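Long-range contacts in mandelate racemase/muconate lactonizing protein (Paenibacillus sp., PDB 3QPE), which binds magnesium and D-galacturonic acid and, as an enolase-superfamily member, probably acts as a sugar-acid dehydratase or a related enzyme: residues 24-29 with 336-341; 169-174 with 206-211; 306-311 with 327-332. All coordinates share one frame; numbering follows the deposited sequence.

Interaction 2 is wholly buried and joins two neighbouring parallel strands of the barrel, 167-170 and 204-207; it also carries a magnesium ligand. Interaction 3 lies in the same barrel sheet, about 23 Å from interaction 2 between centres, and pairs strand 307-308 with the loop after helix 316-325; four of its seven touching residues are buried and none exposed. Interaction 1, with three of its eight touching residues exposed, instead couples the antiparallel N-terminal sheet to the chain leaving strand 335-337. Its chemistry is an arginine-aspartate salt bridge plus antiparallel backbone bonds, whereas interaction 3 relies on two hydrogen bonds and apolar packing. All three reach the bound sugar acid.

Interaction 1 of 3, residues 24-29 with 336-341; sequences GERARS and EYDDIT. With DGU (D-galacturonic acid), chain G.
R26 and D338 form the salt bridge of this contact, and the guanidinium meets the carboxylate side-on. NE donates to D338 OD2 at 2.9 Å, and R26 NH2 reaches the same D338 OD2 at 3.2 Å with a more bent geometry (139° at the hydrogen). The two flat groups are nearly coplanar, and NE comes to OD2 on its syn side. Extended at chi2, the R26 chain bends at chi3 (54°), which brings the guanidinium edge to the acid. The remaining nitrogen, NH1, is bonded to the carbonyl of G40.

Backbone bonds continue the grip. E25 and T341 are an antiparallel hydrogen-bonded pair: E25 N to T341 O and T341 N to E25 O are both 3.0 Å. R26 and I340 follow as a non-hydrogen-bonded pair, their CA atoms 4.1 Å apart. Beyond them A27 N donates to D339 O at 2.9 Å, close to the line of the carbonyl bond.

Packing is modest. R26 CB and I340 CG1, 3.9 Å apart on one face of the sheet, are the apolar pair, and I340 CG2 rests near the carbonyl of E25. The methyl of A27 sits beside the D339 carboxylate, whose OD2 is paired with K162.

Strand 14-30 of the N-terminal sheet is thus fastened to the chain just beyond barrel strand 335-337, the strand that brings E336 to the carboxyl group of the sugar acid. Two donors converging on one oxygen of the buried D338 would probably favour its ionised form and limit rotation of both groups, where the N-terminal sheet meets the barrel.

Interaction 2 of 3, residues 169-174 with 206-211; sequences IKVGRG and IDANNA. With MG (magnesium ion), chain E; DGU (D-galacturonic acid), chain G.
V171, I206 and D207 have the most surface buried here. V171 lies just past the end of strand 167-170, and its two methyls face different partners: CG1 crosses I206 at 4.1 Å from I206 CB, while CG2 meets the methyl of A208 at 3.9 Å. With V171 CG1 anti to the carbonyl carbon (chi1 -60°), the other methyl falls between N and C and rests near A208. V171 N donates to D207 O at 3.0 Å, from well above the carbonyl plane though straight at the hydrogen (170°). D207 also donates its own N to I169 O, so the parallel pairing grips D207 through both its backbone N and its O.

D207 stands beside K170, both side chains pointing the same way. OD2 binds the magnesium ion at 2.2 Å and also accepts from K170 NZ at 3.1 Å, the amine lying 50° out of the carboxylate plane. OD1 takes the backbone N of N209 in an Asx turn, so both carboxylate oxygens are tethered and its rotation is restrained. N209 in turn points ND2 at the sugar hydroxyl O5 (3.0 Å), while N209 OD1 touches K170 at CD as the two side chains cross. The sugar supplies two of the six magnesium ligands, O5 and O6B, and a water another; E233 and E263 are the other protein ligands.

The pairing belongs to the beta-alpha-beta unit of strand 167-170, helix 180-198 and strand 204-207. I194 and V191 of that helix pack on I169 and I206, strand 126-135 adjoins 167-170, and strand 229-233 flanks 204-207 on its other side.

Interaction 3 of 3, residues 306-311 with 327-332; sequences LRSAPH and AAVRNF. With DGU (D-galacturonic acid), chain G.
Strand 307-308 is a strand of the enolase-type barrel, and here S308 is bridged to F332 in the loop that follows helix 316-325, before the chain enters strand 335-337. A type I turn from V329 to F332 presents the loop to the strand. S308 N donates to N331 O at 3.0 Å, almost straight at 177°. The side chain of N331, which has the most surface buried, adds a second bond: its ND2 donates to L306 O at 3.0 Å, with that oxygen close to the amide plane but ND2 about 50° above the carbonyl plane of L306. With N331 CG beside the backbone N (chi1 -57°), the amide reaches the L306 carbonyl, and CB comes within 3.4 Å of the same L306 O.

Packing fills in around these bonds. S308 OG approaches V329 CG1 at 3.6 Å. P310 meets F332 across a right angle, with P310 CD 3.8 Å from F332 CE2. The end of R307 leads away from 327-332 to a salt bridge with E333, the next residue along.

Further along the same segment, H311 turns its ring edge to the sugar acid: NE2 is 2.5 Å from the sugar O4, and either atom could be the donor. D285 OD1 is hydrogen-bonded to ND1 at the other side of that ring.

N331 therefore holds the strand at two successive places, S308 N through its backbone O and L306 O through its ND2, which fixes the loop's placement against it. H311, at the far end of the segment, is positioned separately, with D285 as a second-shell residue probably orienting its ring.

Interaction 1 of 3, residues 24-29 with 336-341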
# COMPACT_ATOMS: atom_id res chain seq x y z
N GLY A 24 -17.52 -24.18 9.01
CA GLY A 24 -16.64 -25.30 9.30
C GLY A 24 -15.57 -24.88 10.27
O GLY A 24 -15.71 -23.85 10.92
N GLU A 25 -14.51 -25.67 10.34
CA GLU A 25 -13.40 -25.44 11.27
C GLU A 25 -12.10 -25.90 10.67
O GLU A 25 -12.05 -26.90 9.94
CB GLU A 25 -13.60 -26.24 12.56
CG GLU A 25 -14.79 -25.84 13.38
CD GLU A 25 -14.83 -26.59 14.70
OE1 GLU A 25 -14.72 -27.84 14.68
OE2 GLU A 25 -14.95 -25.93 15.76
N ARG A 26 -11.01 -25.20 11.00
CA ARG A 26 -9.71 -25.72 10.66
C ARG A 26 -9.27 -26.75 11.71
O ARG A 26 -9.76 -26.74 12.83
CB ARG A 26 -8.68 -24.60 10.42
CG ARG A 26 -8.39 -23.70 11.61
CD ARG A 26 -7.23 -22.73 11.30
NE ARG A 26 -7.42 -21.92 10.08
CZ ARG A 26 -8.05 -20.74 10.05
NH1 ARG A 26 -8.59 -20.24 11.15
NH2 ARG A 26 -8.16 -20.07 8.90
N ALA A 27 -8.35 -27.63 11.33
CA ALA A 27 -7.96 -28.76 12.17
C ALA A 27 -7.31 -28.32 13.49
O ALA A 27 -7.53 -28.93 14.53
CB ALA A 27 -7.04 -29.69 11.39
N ARG A 28 -6.50 -27.27 13.44
CA ARG A 28 -5.86 -26.75 14.64
C ARG A 28 -6.09 -25.24 14.70
O ARG A 28 -5.97 -24.55 13.68
CB ARG A 28 -4.37 -27.08 14.59
CG ARG A 28 -3.60 -26.76 15.87
CD ARG A 28 -2.12 -27.06 15.71
NE ARG A 28 -1.50 -26.19 14.71
CZ ARG A 28 -0.92 -26.63 13.60
NH1 ARG A 28 -0.84 -27.92 13.35
NH2 ARG A 28 -0.39 -25.76 12.74
N SER A 29 -6.44 -24.73 15.88
CA SER A 29 -6.66 -23.29 16.02
C SER A 29 -5.38 -22.49 15.67
O SER A 29 -4.27 -22.84 16.08
CB SER A 29 -7.15 -22.95 17.43
OG SER A 29 -7.43 -21.56 17.55
N GLU A 336 -1.30 -22.74 -1.42
CA GLU A 336 -1.22 -22.43 0.00
C GLU A 336 -2.26 -23.26 0.78
O GLU A 336 -3.46 -23.06 0.61
CB GLU A 336 -1.41 -20.92 0.26
CG GLU A 336 -1.16 -20.53 1.71
CD GLU A 336 -1.20 -19.03 1.96
OE1 GLU A 336 -1.50 -18.28 1.01
OE2 GLU A 336 -0.92 -18.61 3.10
N TYR A 337 -1.81 -24.18 1.63
CA TYR A 337 -2.73 -25.17 2.21
C TYR A 337 -3.05 -25.00 3.70
O TYR A 337 -2.16 -24.88 4.54
CB TYR A 337 -2.25 -26.61 1.91
CG TYR A 337 -3.28 -27.65 2.26
CD1 TYR A 337 -3.30 -28.24 3.51
CD2 TYR A 337 -4.26 -28.04 1.34
CE1 TYR A 337 -4.26 -29.18 3.84
CE2 TYR A 337 -5.22 -28.97 1.66
CZ TYR A 337 -5.21 -29.54 2.92
OH TYR A 337 -6.16 -30.48 3.25
N ASP A 338 -4.35 -24.98 4.01
CA ASP A 338 -4.87 -24.97 5.38
C ASP A 338 -5.83 -26.15 5.43
O ASP A 338 -6.66 -26.31 4.53
CB ASP A 338 -5.65 -23.68 5.62
CG ASP A 338 -5.72 -23.27 7.07
OD1 ASP A 338 -5.02 -23.86 7.93
OD2 ASP A 338 -6.48 -22.31 7.36
N ASP A 339 -5.74 -26.97 6.47
CA ASP A 339 -6.58 -28.16 6.59
C ASP A 339 -7.92 -27.77 7.20
O ASP A 339 -8.05 -27.64 8.43
CB ASP A 339 -5.90 -29.21 7.48
CG ASP A 339 -6.61 -30.56 7.45
OD1 ASP A 339 -7.77 -30.64 6.99
OD2 ASP A 339 -6.00 -31.56 7.88
N ILE A 340 -8.92 -27.60 6.35
CA ILE A 340 -10.23 -27.16 6.81
C ILE A 340 -11.31 -28.15 6.42
O ILE A 340 -11.27 -28.74 5.34
CB ILE A 340 -10.59 -25.80 6.20
CG1 ILE A 340 -9.54 -24.77 6.60
CG2 ILE A 340 -11.98 -25.35 6.65
CD1 ILE A 340 -9.58 -23.54 5.73
N THR A 341 -12.27 -28.33 7.33
CA THR A 341 -13.48 -29.10 7.04
C THR A 341 -14.69 -28.19 7.07
O THR A 341 -15.06 -27.65 8.11
CB THR A 341 -13.68 -30.26 8.05
OG1 THR A 341 -12.51 -31.08 8.05
CG2 THR A 341 -14.88 -31.14 7.65
O1 DGU G . -6.20 -12.83 6.81
O2 DGU G . -4.23 -12.48 8.79
O5 DGU G . -0.46 -13.38 5.50
O6B DGU G . 0.21 -15.46 3.76
C1 DGU G . -5.05 -13.26 6.66
C2 DGU G . -4.11 -13.56 7.85
C3 DGU G . -2.63 -13.72 7.44
C4 DGU G . -2.42 -14.66 6.22
C5 DGU G . -0.97 -14.70 5.71
C6 DGU G . -0.80 -15.62 4.48
O3 DGU G . -1.88 -14.23 8.54
O4 DGU G . -3.22 -14.21 5.13
O6A DGU G . -1.70 -16.47 4.30

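Interaction 2 of 3, residues 169-174 with 206-211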
# COMPACT_ATOMS: atom_id res chain seq x y z
N ILE A 169 6.23 -20.29 7.87
CA ILE A 169 6.27 -19.99 9.29
C ILE A 169 6.03 -18.50 9.54
O ILE A 169 6.72 -17.66 8.97
CB ILE A 169 7.67 -20.35 9.83
CG1 ILE A 169 8.07 -21.76 9.39
CG2 ILE A 169 7.73 -20.16 11.33
CD1 ILE A 169 9.42 -22.20 9.92
N LYS A 170 5.07 -18.17 10.39
CA LYS A 170 4.87 -16.78 10.77
C LYS A 170 6.02 -16.31 11.64
O LYS A 170 6.36 -16.97 12.61
CB LYS A 170 3.56 -16.64 11.53
CG LYS A 170 2.34 -16.94 10.68
CD LYS A 170 2.15 -15.86 9.59
CE LYS A 170 0.81 -16.02 8.86
NZ LYS A 170 1.01 -16.30 7.41
N VAL A 171 6.63 -15.18 11.28
CA VAL A 171 7.66 -14.55 12.09
C VAL A 171 7.24 -13.10 12.34
O VAL A 171 6.15 -12.69 11.91
CB VAL A 171 9.03 -14.60 11.41
CG1 VAL A 171 9.42 -16.04 11.18
CG2 VAL A 171 8.97 -13.85 10.04
N GLY A 172 8.06 -12.34 13.05
CA GLY A 172 7.68 -11.00 13.45
C GLY A 172 7.14 -10.89 14.86
O GLY A 172 6.51 -9.90 15.22
N ARG A 173 7.39 -11.91 15.67
CA ARG A 173 6.95 -11.87 17.07
C ARG A 173 7.29 -10.57 17.82
O ARG A 173 6.48 -10.07 18.62
CB ARG A 173 7.47 -13.09 17.83
CG ARG A 173 6.78 -14.39 17.43
CD ARG A 173 7.53 -15.60 17.97
NE ARG A 173 6.85 -16.85 17.65
CZ ARG A 173 6.81 -17.40 16.44
NH1 ARG A 173 6.14 -18.54 16.25
NH2 ARG A 173 7.41 -16.80 15.41
N GLY A 174 8.45 -10.00 17.55
CA GLY A 174 8.89 -8.79 18.24
C GLY A 174 8.31 -7.48 17.72
O GLY A 174 8.58 -6.40 18.25
N ILE A 206 9.21 -17.95 5.25
CA ILE A 206 8.86 -17.17 6.41
C ILE A 206 8.04 -15.95 6.02
O ILE A 206 8.24 -15.38 4.94
CB ILE A 206 10.09 -16.77 7.25
CG1 ILE A 206 11.09 -16.00 6.38
CG2 ILE A 206 10.75 -18.02 7.82
CD1 ILE A 206 12.35 -15.53 7.14
N ASP A 207 7.10 -15.58 6.89
CA ASP A 207 6.15 -14.53 6.56
C ASP A 207 6.03 -13.59 7.74
O ASP A 207 5.53 -13.96 8.80
CB ASP A 207 4.79 -15.14 6.16
CG ASP A 207 3.72 -14.09 5.86
OD1 ASP A 207 4.00 -12.89 6.01
OD2 ASP A 207 2.59 -14.50 5.52
N ALA A 208 6.49 -12.36 7.55
CA ALA A 208 6.60 -11.42 8.66
C ALA A 208 5.34 -10.60 8.87
O ALA A 208 5.21 -9.90 9.87
CB ALA A 208 7.83 -10.50 8.47
N ASN A 209 4.41 -10.67 7.93
CA ASN A 209 3.25 -9.78 7.97
C ASN A 209 3.66 -8.35 8.28
O ASN A 209 3.03 -7.66 9.09
CB ASN A 209 2.16 -10.29 8.92
CG ASN A 209 1.50 -11.56 8.42
OD1 ASN A 209 1.82 -12.65 8.87
ND2 ASN A 209 0.58 -11.42 7.46
N ASN A 210 4.73 -7.92 7.61
CA ASN A 210 5.17 -6.54 7.60
C ASN A 210 5.72 -6.06 8.93
O ASN A 210 5.96 -4.87 9.13
CB ASN A 210 4.03 -5.63 7.13
CG ASN A 210 3.78 -5.75 5.63
OD1 ASN A 210 4.66 -6.16 4.89
ND2 ASN A 210 2.58 -5.40 5.19
N ALA A 211 5.96 -7.02 9.83
CA ALA A 211 6.44 -6.71 11.17
C ALA A 211 7.92 -6.33 11.28
O ALA A 211 8.34 -5.87 12.33
CB ALA A 211 6.11 -7.87 12.13
MG MG E . 1.34 -13.57 3.96
O1 DGU G . -6.20 -12.83 6.81
O2 DGU G . -4.23 -12.48 8.79
O5 DGU G . -0.46 -13.38 5.50
O6B DGU G . 0.21 -15.46 3.76
C1 DGU G . -5.05 -13.26 6.66
C2 DGU G . -4.11 -13.56 7.85
C3 DGU G . -2.63 -13.72 7.44
C4 DGU G . -2.42 -14.66 6.22
C5 DGU G . -0.97 -14.70 5.71
C6 DGU G . -0.80 -15.62 4.48
O3 DGU G . -1.88 -14.23 8.54
O4 DGU G . -3.22 -14.21 5.13
O6A DGU G . -1.70 -16.47 4.30
O HOH W 1 3.50 -13.05 11.11
O HOH W 2 2.02 -11.61 4.65

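Interaction 3 of 3, residues 306-311 with 327-332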
# COMPACT_ATOMS: atom_id res chain seq x y z
N LEU A 306 8.53 -14.09 -13.94
CA LEU A 306 8.15 -13.92 -12.54
C LEU A 306 7.23 -15.06 -12.09
O LEU A 306 6.60 -15.73 -12.91
CB LEU A 306 7.47 -12.56 -12.34
CG LEU A 306 8.37 -11.34 -12.57
CD1 LEU A 306 7.53 -10.06 -12.66
CD2 LEU A 306 9.44 -11.22 -11.47
N ARG A 307 7.15 -15.26 -10.77
CA ARG A 307 6.47 -16.42 -10.19
C ARG A 307 5.12 -16.05 -9.58
O ARG A 307 4.95 -14.96 -9.02
CB ARG A 307 7.36 -17.05 -9.10
CG ARG A 307 8.74 -17.44 -9.60
CD ARG A 307 9.72 -17.62 -8.45
NE ARG A 307 11.08 -17.87 -8.92
CZ ARG A 307 11.58 -19.08 -9.09
NH1 ARG A 307 10.83 -20.15 -8.83
NH2 ARG A 307 12.83 -19.23 -9.53
N SER A 308 4.18 -16.99 -9.66
CA SER A 308 2.83 -16.79 -9.17
C SER A 308 2.60 -17.70 -7.95
O SER A 308 2.83 -18.90 -8.00
CB SER A 308 1.83 -17.14 -10.27
OG SER A 308 1.93 -16.26 -11.38
N ALA A 309 2.19 -17.10 -6.83
CA ALA A 309 1.80 -17.88 -5.66
C ALA A 309 0.57 -17.24 -5.05
O ALA A 309 0.67 -16.46 -4.10
CB ALA A 309 2.97 -17.93 -4.62
N PRO A 310 -0.62 -17.55 -5.60
CA PRO A 310 -1.83 -16.89 -5.09
C PRO A 310 -2.04 -17.09 -3.59
O PRO A 310 -1.95 -18.22 -3.12
CB PRO A 310 -2.95 -17.59 -5.86
CG PRO A 310 -2.30 -18.05 -7.14
CD PRO A 310 -0.91 -18.50 -6.68
N HIS A 311 -2.32 -16.00 -2.88
CA HIS A 311 -2.61 -16.04 -1.44
C HIS A 311 -3.95 -16.73 -1.24
O HIS A 311 -4.91 -16.50 -1.99
CB HIS A 311 -2.69 -14.62 -0.89
CG HIS A 311 -3.25 -14.53 0.50
ND1 HIS A 311 -4.61 -14.58 0.76
CD2 HIS A 311 -2.64 -14.38 1.70
CE1 HIS A 311 -4.81 -14.47 2.06
NE2 HIS A 311 -3.63 -14.36 2.66
N ALA A 327 -2.71 -25.07 -13.86
CA ALA A 327 -2.59 -25.62 -15.20
C ALA A 327 -2.45 -24.53 -16.25
O ALA A 327 -1.99 -24.79 -17.36
CB ALA A 327 -3.78 -26.50 -15.54
N ALA A 328 -2.84 -23.30 -15.88
CA ALA A 328 -2.85 -22.17 -16.81
C ALA A 328 -1.68 -21.20 -16.63
O ALA A 328 -1.56 -20.24 -17.38
CB ALA A 328 -4.16 -21.42 -16.70
N VAL A 329 -0.84 -21.44 -15.63
CA VAL A 329 0.29 -20.56 -15.35
C VAL A 329 1.59 -21.34 -15.30
O VAL A 329 1.74 -22.27 -14.50
CB VAL A 329 0.11 -19.82 -14.02
CG1 VAL A 329 1.29 -18.89 -13.78
CG2 VAL A 329 -1.19 -19.05 -14.01
N ARG A 330 2.56 -20.96 -16.14
CA ARG A 330 3.80 -21.71 -16.18
C ARG A 330 4.59 -21.65 -14.88
O ARG A 330 5.03 -22.68 -14.38
CB ARG A 330 4.71 -21.33 -17.36
CG ARG A 330 5.99 -22.17 -17.33
CD ARG A 330 6.87 -21.98 -18.53
NE ARG A 330 7.33 -20.61 -18.64
CZ ARG A 330 6.81 -19.74 -19.49
NH1 ARG A 330 5.84 -20.13 -20.29
NH2 ARG A 330 7.26 -18.50 -19.54
N ASN A 331 4.80 -20.45 -14.33
CA ASN A 331 5.59 -20.35 -13.10
C ASN A 331 4.74 -20.38 -11.84
O ASN A 331 4.95 -19.58 -10.93
CB ASN A 331 6.49 -19.10 -13.10
CG ASN A 331 7.42 -19.04 -14.28
OD1 ASN A 331 7.88 -20.07 -14.78
ND2 ASN A 331 7.71 -17.83 -14.75
N PHE A 332 3.77 -21.30 -11.79
CA PHE A 332 2.98 -21.51 -10.59
C PHE A 332 3.85 -22.10 -9.49
O PHE A 332 4.51 -23.11 -9.69
CB PHE A 332 1.78 -22.43 -10.87
CG PHE A 332 0.79 -22.49 -9.75
CD1 PHE A 332 0.95 -23.37 -8.70
CD2 PHE A 332 -0.32 -21.64 -9.74
CE1 PHE A 332 0.05 -23.41 -7.66
CE2 PHE A 332 -1.23 -21.67 -8.69
CZ PHE A 332 -1.05 -22.57 -7.66
O1 DGU G . -6.20 -12.83 6.81
O2 DGU G . -4.23 -12.48 8.79
O5 DGU G . -0.46 -13.38 5.50
O6B DGU G . 0.21 -15.46 3.76
C1 DGU G . -5.05 -13.26 6.66
C2 DGU G . -4.11 -13.56 7.85
C3 DGU G . -2.63 -13.72 7.44
C4 DGU G . -2.42 -14.66 6.22
C5 DGU G . -0.97 -14.70 5.71
C6 DGU G . -0.80 -15.62 4.48
O3 DGU G . -1.88 -14.23 8.54
O4 DGU G . -3.22 -14.21 5.13
O6A DGU G . -1.70 -16.47 4.30